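Long-range contact in activating signal cointegrator 1 complex subunit 3 (Homo sapiens, PDB 6YXQ), which unwinds DNA in the 3'-5' direction for repair of alkylation damage, helps rescue stalled ribosomes and scaffolds the ASCC complex, binding ASCC2 through this N-terminal region: residues A[43-55]-A[93-105]. Sequence-based numbering, arbitrary orientation.
Sequences QVLDLGLTWKKII and AIESGAAFLFMTF
Trp-51, in the first turn of helix 51-61, illustrates how an indole docks on two neighbouring alanines of a helix, here helix 91-105. With chi1 at -174°, Trp-51 turns its indole away from its own backbone N and onto this helix, and Ala-98 CB sits 3.9 Å from the centroid of the Trp-51 six-membered ring, a CH-pi contact over one face; Ile-55 CG2 covers the opposite face. Ala-99 CB lies 3.4 Å from Trp-51 N, beneath the first turn. Ile-54 slides past Phe-102 on one side of its ring: CG2 stands over the face, 4.1 Å from the centroid, and CD1 meets Phe-102 CD2 at 3.6 Å. Trp-51 also packs on Leu-74 and Leu-78 of helix 64-85; an alanine in its place would probably leave Ala-98 without its aromatic partner and open a gap toward those leucines. Packing is sparser along the preceding loop, where Leu-47 CD1 touches the edge of Phe-100, Leu-47 CD2 lies 3.9 Å from Met-103 CB, and exposed Leu-45 points away. Glu-95 crosses the indole at about a right angle, its CD 3.9 Å from Trp-51 CD1. Apolar surfaces thus carry most of this contact within the ASCC2-binding region, with one carboxylate reaching the indole and no hydrogen bond joining the segments.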
loop_
_atom_site.group_PDB
_atom_site.type_symbol
_atom_site.label_atom_id
_atom_site.label_comp_id
_atom_site.label_asym_id
_atom_site.label_seq_id
_atom_site.Cartn_x
_atom_site.Cartn_y
_atom_site.Cartn_z
ATOM N N GLN A 43 -23.672 9.393 6.749
ATOM C CA GLN A 43 -22.516 8.520 6.905
ATOM C C GLN A 43 -21.797 8.752 8.228
ATOM O O GLN A 43 -21.182 7.822 8.762
ATOM C CB GLN A 43 -21.553 8.700 5.733
ATOM C CG GLN A 43 -21.986 7.966 4.472
ATOM C CD GLN A 43 -20.831 7.663 3.538
ATOM O OE1 GLN A 43 -19.671 7.655 3.949
ATOM N NE2 GLN A 43 -21.145 7.410 2.270
ATOM N N VAL A 44 -21.856 9.963 8.776
ATOM C CA VAL A 44 -21.231 10.233 10.067
ATOM C C VAL A 44 -22.279 9.989 11.156
ATOM O O VAL A 44 -23.291 10.688 11.254
ATOM C CB VAL A 44 -20.592 11.633 10.124
ATOM C CG1 VAL A 44 -21.563 12.760 10.509
ATOM C CG2 VAL A 44 -19.372 11.621 11.049
ATOM N N LEU A 45 -22.072 8.916 11.918
ATOM C CA LEU A 45 -22.954 8.581 13.030
ATOM C C LEU A 45 -22.852 9.621 14.133
ATOM O O LEU A 45 -23.865 10.095 14.663
ATOM C CB LEU A 45 -22.572 7.199 13.567
ATOM C CG LEU A 45 -22.893 6.848 15.018
ATOM C CD1 LEU A 45 -24.385 6.650 15.207
ATOM C CD2 LEU A 45 -22.105 5.623 15.473
ATOM N N ASP A 46 -21.625 9.997 14.463
ATOM C CA ASP A 46 -21.266 10.737 15.657
ATOM C C ASP A 46 -19.812 11.145 15.495
ATOM O O ASP A 46 -19.093 10.608 14.647
ATOM C CB ASP A 46 -21.454 9.887 16.918
ATOM C CG ASP A 46 -20.614 8.611 16.894
ATOM O OD1 ASP A 46 -20.510 7.940 17.941
ATOM O OD2 ASP A 46 -20.062 8.274 15.824
ATOM N N LEU A 47 -19.389 12.108 16.300
ATOM C CA LEU A 47 -17.963 12.360 16.425
ATOM C C LEU A 47 -17.597 11.998 17.856
ATOM O O LEU A 47 -18.389 11.338 18.538
ATOM C CB LEU A 47 -17.626 13.811 16.054
ATOM C CG LEU A 47 -16.179 14.318 15.928
ATOM C CD1 LEU A 47 -15.958 14.997 14.591
ATOM C CD2 LEU A 47 -15.854 15.283 17.056
ATOM N N GLY A 48 -16.407 12.400 18.301
ATOM C CA GLY A 48 -15.922 12.163 19.648
ATOM C C GLY A 48 -16.993 12.172 20.716
ATOM O O GLY A 48 -17.202 11.167 21.398
ATOM N N LEU A 49 -17.711 13.279 20.854
ATOM C CA LEU A 49 -18.724 13.392 21.891
ATOM C C LEU A 49 -20.047 13.813 21.277
ATOM O O LEU A 49 -20.107 14.791 20.527
ATOM C CB LEU A 49 -18.298 14.386 22.971
ATOM C CG LEU A 49 -16.940 14.119 23.622
ATOM C CD1 LEU A 49 -16.726 15.116 24.729
ATOM C CD2 LEU A 49 -16.823 12.684 24.145
ATOM N N THR A 50 -21.101 13.078 21.608
ATOM C CA THR A 50 -22.437 13.380 21.135
ATOM C C THR A 50 -23.041 14.534 21.931
ATOM O O THR A 50 -22.517 14.959 22.963
ATOM C CB THR A 50 -23.327 12.149 21.246
ATOM O OG1 THR A 50 -24.691 12.531 21.047
ATOM C CG2 THR A 50 -23.192 11.547 22.617
ATOM N N TRP A 51 -24.178 15.027 21.436
ATOM C CA TRP A 51 -24.844 16.180 22.037
ATOM C C TRP A 51 -25.278 15.902 23.477
ATOM O O TRP A 51 -25.125 16.757 24.364
ATOM C CB TRP A 51 -26.043 16.562 21.168
ATOM C CG TRP A 51 -26.728 17.807 21.580
ATOM C CD1 TRP A 51 -27.987 17.921 22.097
ATOM C CD2 TRP A 51 -26.202 19.132 21.507
ATOM N NE1 TRP A 51 -28.274 19.239 22.358
ATOM C CE2 TRP A 51 -27.194 20.002 22.000
ATOM C CE3 TRP A 51 -24.985 19.667 21.077
ATOM C CZ2 TRP A 51 -27.007 21.378 22.071
ATOM C CZ3 TRP A 51 -24.799 21.029 21.151
ATOM C CH2 TRP A 51 -25.805 21.871 21.644
ATOM N N LYS A 52 -25.841 14.716 23.724
ATOM C CA LYS A 52 -26.252 14.349 25.078
ATOM C C LYS A 52 -25.053 14.277 26.021
ATOM O O LYS A 52 -25.121 14.746 27.164
ATOM C CB LYS A 52 -27.002 13.017 25.046
ATOM C CG LYS A 52 -28.339 13.074 24.312
ATOM C CD LYS A 52 -29.043 11.720 24.315
ATOM C CE LYS A 52 -30.445 11.798 23.711
ATOM N NZ LYS A 52 -31.371 12.675 24.500
ATOM N N LYS A 53 -23.945 13.689 25.560
ATOM C CA LYS A 53 -22.725 13.679 26.361
ATOM C C LYS A 53 -22.253 15.097 26.657
ATOM O O LYS A 53 -21.787 15.383 27.767
ATOM C CB LYS A 53 -21.631 12.877 25.649
ATOM C CG LYS A 53 -21.459 11.458 26.186
ATOM C CD LYS A 53 -20.273 10.739 25.558
ATOM C CE LYS A 53 -20.682 9.922 24.327
ATOM N NZ LYS A 53 -19.545 9.199 23.670
ATOM N N ILE A 54 -22.387 16.002 25.682
ATOM C CA ILE A 54 -21.918 17.373 25.863
ATOM C C ILE A 54 -22.742 18.088 26.923
ATOM O O ILE A 54 -22.196 18.784 27.791
ATOM C CB ILE A 54 -21.934 18.135 24.524
ATOM C CG1 ILE A 54 -20.789 17.668 23.624
ATOM C CG2 ILE A 54 -21.809 19.622 24.756
ATOM C CD1 ILE A 54 -20.853 18.237 22.229
ATOM N N ILE A 55 -24.066 17.933 26.889
ATOM C CA ILE A 55 -24.834 18.655 27.904
ATOM C C ILE A 55 -24.732 17.952 29.258
ATOM O O ILE A 55 -24.818 18.608 30.305
ATOM C CB ILE A 55 -26.297 18.885 27.471
ATOM C CG1 ILE A 55 -27.159 17.645 27.671
ATOM C CG2 ILE A 55 -26.369 19.375 26.021
ATOM C CD1 ILE A 55 -28.637 17.958 27.623
ATOM N N ALA A 93 -30.472 14.284 13.769
ATOM C CA ALA A 93 -29.432 14.688 12.833
ATOM C C ALA A 93 -28.942 16.102 13.122
ATOM O O ALA A 93 -27.730 16.357 13.118
ATOM C CB ALA A 93 -29.950 14.578 11.402
ATOM N N ILE A 94 -29.858 17.035 13.397
ATOM C CA ILE A 94 -29.403 18.391 13.692
ATOM C C ILE A 94 -28.778 18.459 15.081
ATOM O O ILE A 94 -27.893 19.284 15.322
ATOM C CB ILE A 94 -30.536 19.421 13.520
ATOM C CG1 ILE A 94 -31.444 19.469 14.743
ATOM C CG2 ILE A 94 -31.337 19.147 12.255
ATOM C CD1 ILE A 94 -32.499 20.554 14.654
ATOM N N GLU A 95 -29.173 17.577 16.002
ATOM C CA GLU A 95 -28.495 17.549 17.297
ATOM C C GLU A 95 -27.063 17.037 17.166
ATOM O O GLU A 95 -26.148 17.579 17.801
ATOM C CB GLU A 95 -29.286 16.704 18.290
ATOM C CG GLU A 95 -30.511 17.413 18.827
ATOM C CD GLU A 95 -31.112 16.711 20.022
ATOM O OE1 GLU A 95 -30.901 15.485 20.166
ATOM O OE2 GLU A 95 -31.802 17.390 20.813
ATOM N N SER A 96 -26.836 15.998 16.350
ATOM C CA SER A 96 -25.462 15.550 16.121
ATOM C C SER A 96 -24.663 16.581 15.337
ATOM O O SER A 96 -23.449 16.708 15.539
ATOM C CB SER A 96 -25.429 14.195 15.403
ATOM O OG SER A 96 -26.467 14.077 14.450
ATOM N N GLY A 97 -25.326 17.341 14.463
ATOM C CA GLY A 97 -24.656 18.460 13.823
ATOM C C GLY A 97 -24.274 19.548 14.809
ATOM O O GLY A 97 -23.211 20.157 14.694
ATOM N N ALA A 98 -25.137 19.806 15.796
ATOM C CA ALA A 98 -24.804 20.769 16.842
ATOM C C ALA A 98 -23.629 20.286 17.680
ATOM O O ALA A 98 -22.758 21.079 18.058
ATOM C CB ALA A 98 -26.021 21.032 17.729
ATOM N N ALA A 99 -23.594 18.990 17.994
ATOM C CA ALA A 99 -22.447 18.440 18.712
ATOM C C ALA A 99 -21.176 18.580 17.888
ATOM O O ALA A 99 -20.115 18.935 18.415
ATOM C CB ALA A 99 -22.695 16.976 19.068
ATOM N N PHE A 100 -21.276 18.320 16.584
ATOM C CA PHE A 100 -20.140 18.498 15.689
ATOM C C PHE A 100 -19.679 19.949 15.652
ATOM O O PHE A 100 -18.475 20.225 15.631
ATOM C CB PHE A 100 -20.515 18.020 14.288
ATOM C CG PHE A 100 -19.428 18.200 13.284
ATOM C CD1 PHE A 100 -18.379 17.303 13.220
ATOM C CD2 PHE A 100 -19.450 19.266 12.407
ATOM C CE1 PHE A 100 -17.368 17.468 12.298
ATOM C CE2 PHE A 100 -18.444 19.436 11.483
ATOM C CZ PHE A 100 -17.400 18.534 11.427
ATOM N N LEU A 101 -20.622 20.890 15.633
ATOM C CA LEU A 101 -20.261 22.304 15.647
ATOM C C LEU A 101 -19.544 22.669 16.939
ATOM O O LEU A 101 -18.461 23.266 16.912
ATOM C CB LEU A 101 -21.507 23.170 15.464
ATOM C CG LEU A 101 -22.081 23.184 14.050
ATOM C CD1 LEU A 101 -23.310 24.052 13.996
ATOM C CD2 LEU A 101 -21.044 23.659 13.042
ATOM N N PHE A 102 -20.140 22.309 18.082
ATOM C CA PHE A 102 -19.525 22.607 19.371
ATOM C C PHE A 102 -18.109 22.061 19.432
ATOM O O PHE A 102 -17.175 22.776 19.809
ATOM C CB PHE A 102 -20.371 22.036 20.509
ATOM C CG PHE A 102 -19.747 22.199 21.869
ATOM C CD1 PHE A 102 -20.006 23.324 22.635
ATOM C CD2 PHE A 102 -18.912 21.221 22.389
ATOM C CE1 PHE A 102 -19.437 23.474 23.894
ATOM C CE2 PHE A 102 -18.335 21.370 23.647
ATOM C CZ PHE A 102 -18.596 22.495 24.396
ATOM N N MET A 103 -17.929 20.796 19.041
ATOM C CA MET A 103 -16.600 20.196 19.084
ATOM C C MET A 103 -15.660 20.833 18.071
ATOM O O MET A 103 -14.441 20.833 18.273
ATOM C CB MET A 103 -16.703 18.691 18.848
ATOM C CG MET A 103 -17.464 17.971 19.939
ATOM S SD MET A 103 -16.687 18.191 21.548
ATOM C CE MET A 103 -15.031 17.659 21.148
ATOM N N THR A 104 -16.201 21.383 16.984
ATOM C CA THR A 104 -15.347 22.055 16.019
ATOM C C THR A 104 -14.746 23.327 16.599
ATOM O O THR A 104 -13.586 23.645 16.314
ATOM C CB THR A 104 -16.136 22.352 14.744
ATOM O OG1 THR A 104 -16.459 21.119 14.084
ATOM C CG2 THR A 104 -15.324 23.228 13.797
ATOM N N PHE A 105 -15.488 24.040 17.448
ATOM C CA PHE A 105 -15.074 25.354 17.924
ATOM C C PHE A 105 -14.747 25.390 19.411
ATOM O O PHE A 105 -14.470 26.471 19.939
ATOM C CB PHE A 105 -16.156 26.394 17.620
ATOM C CG PHE A 105 -16.399 26.621 16.154
ATOM C CD1 PHE A 105 -15.467 27.286 15.375
ATOM C CD2 PHE A 105 -17.569 26.183 15.557
ATOM C CE1 PHE A 105 -15.694 27.500 14.021
ATOM C CE2 PHE A 105 -17.800 26.395 14.208
ATOM C CZ PHE A 105 -16.863 27.054 13.441
#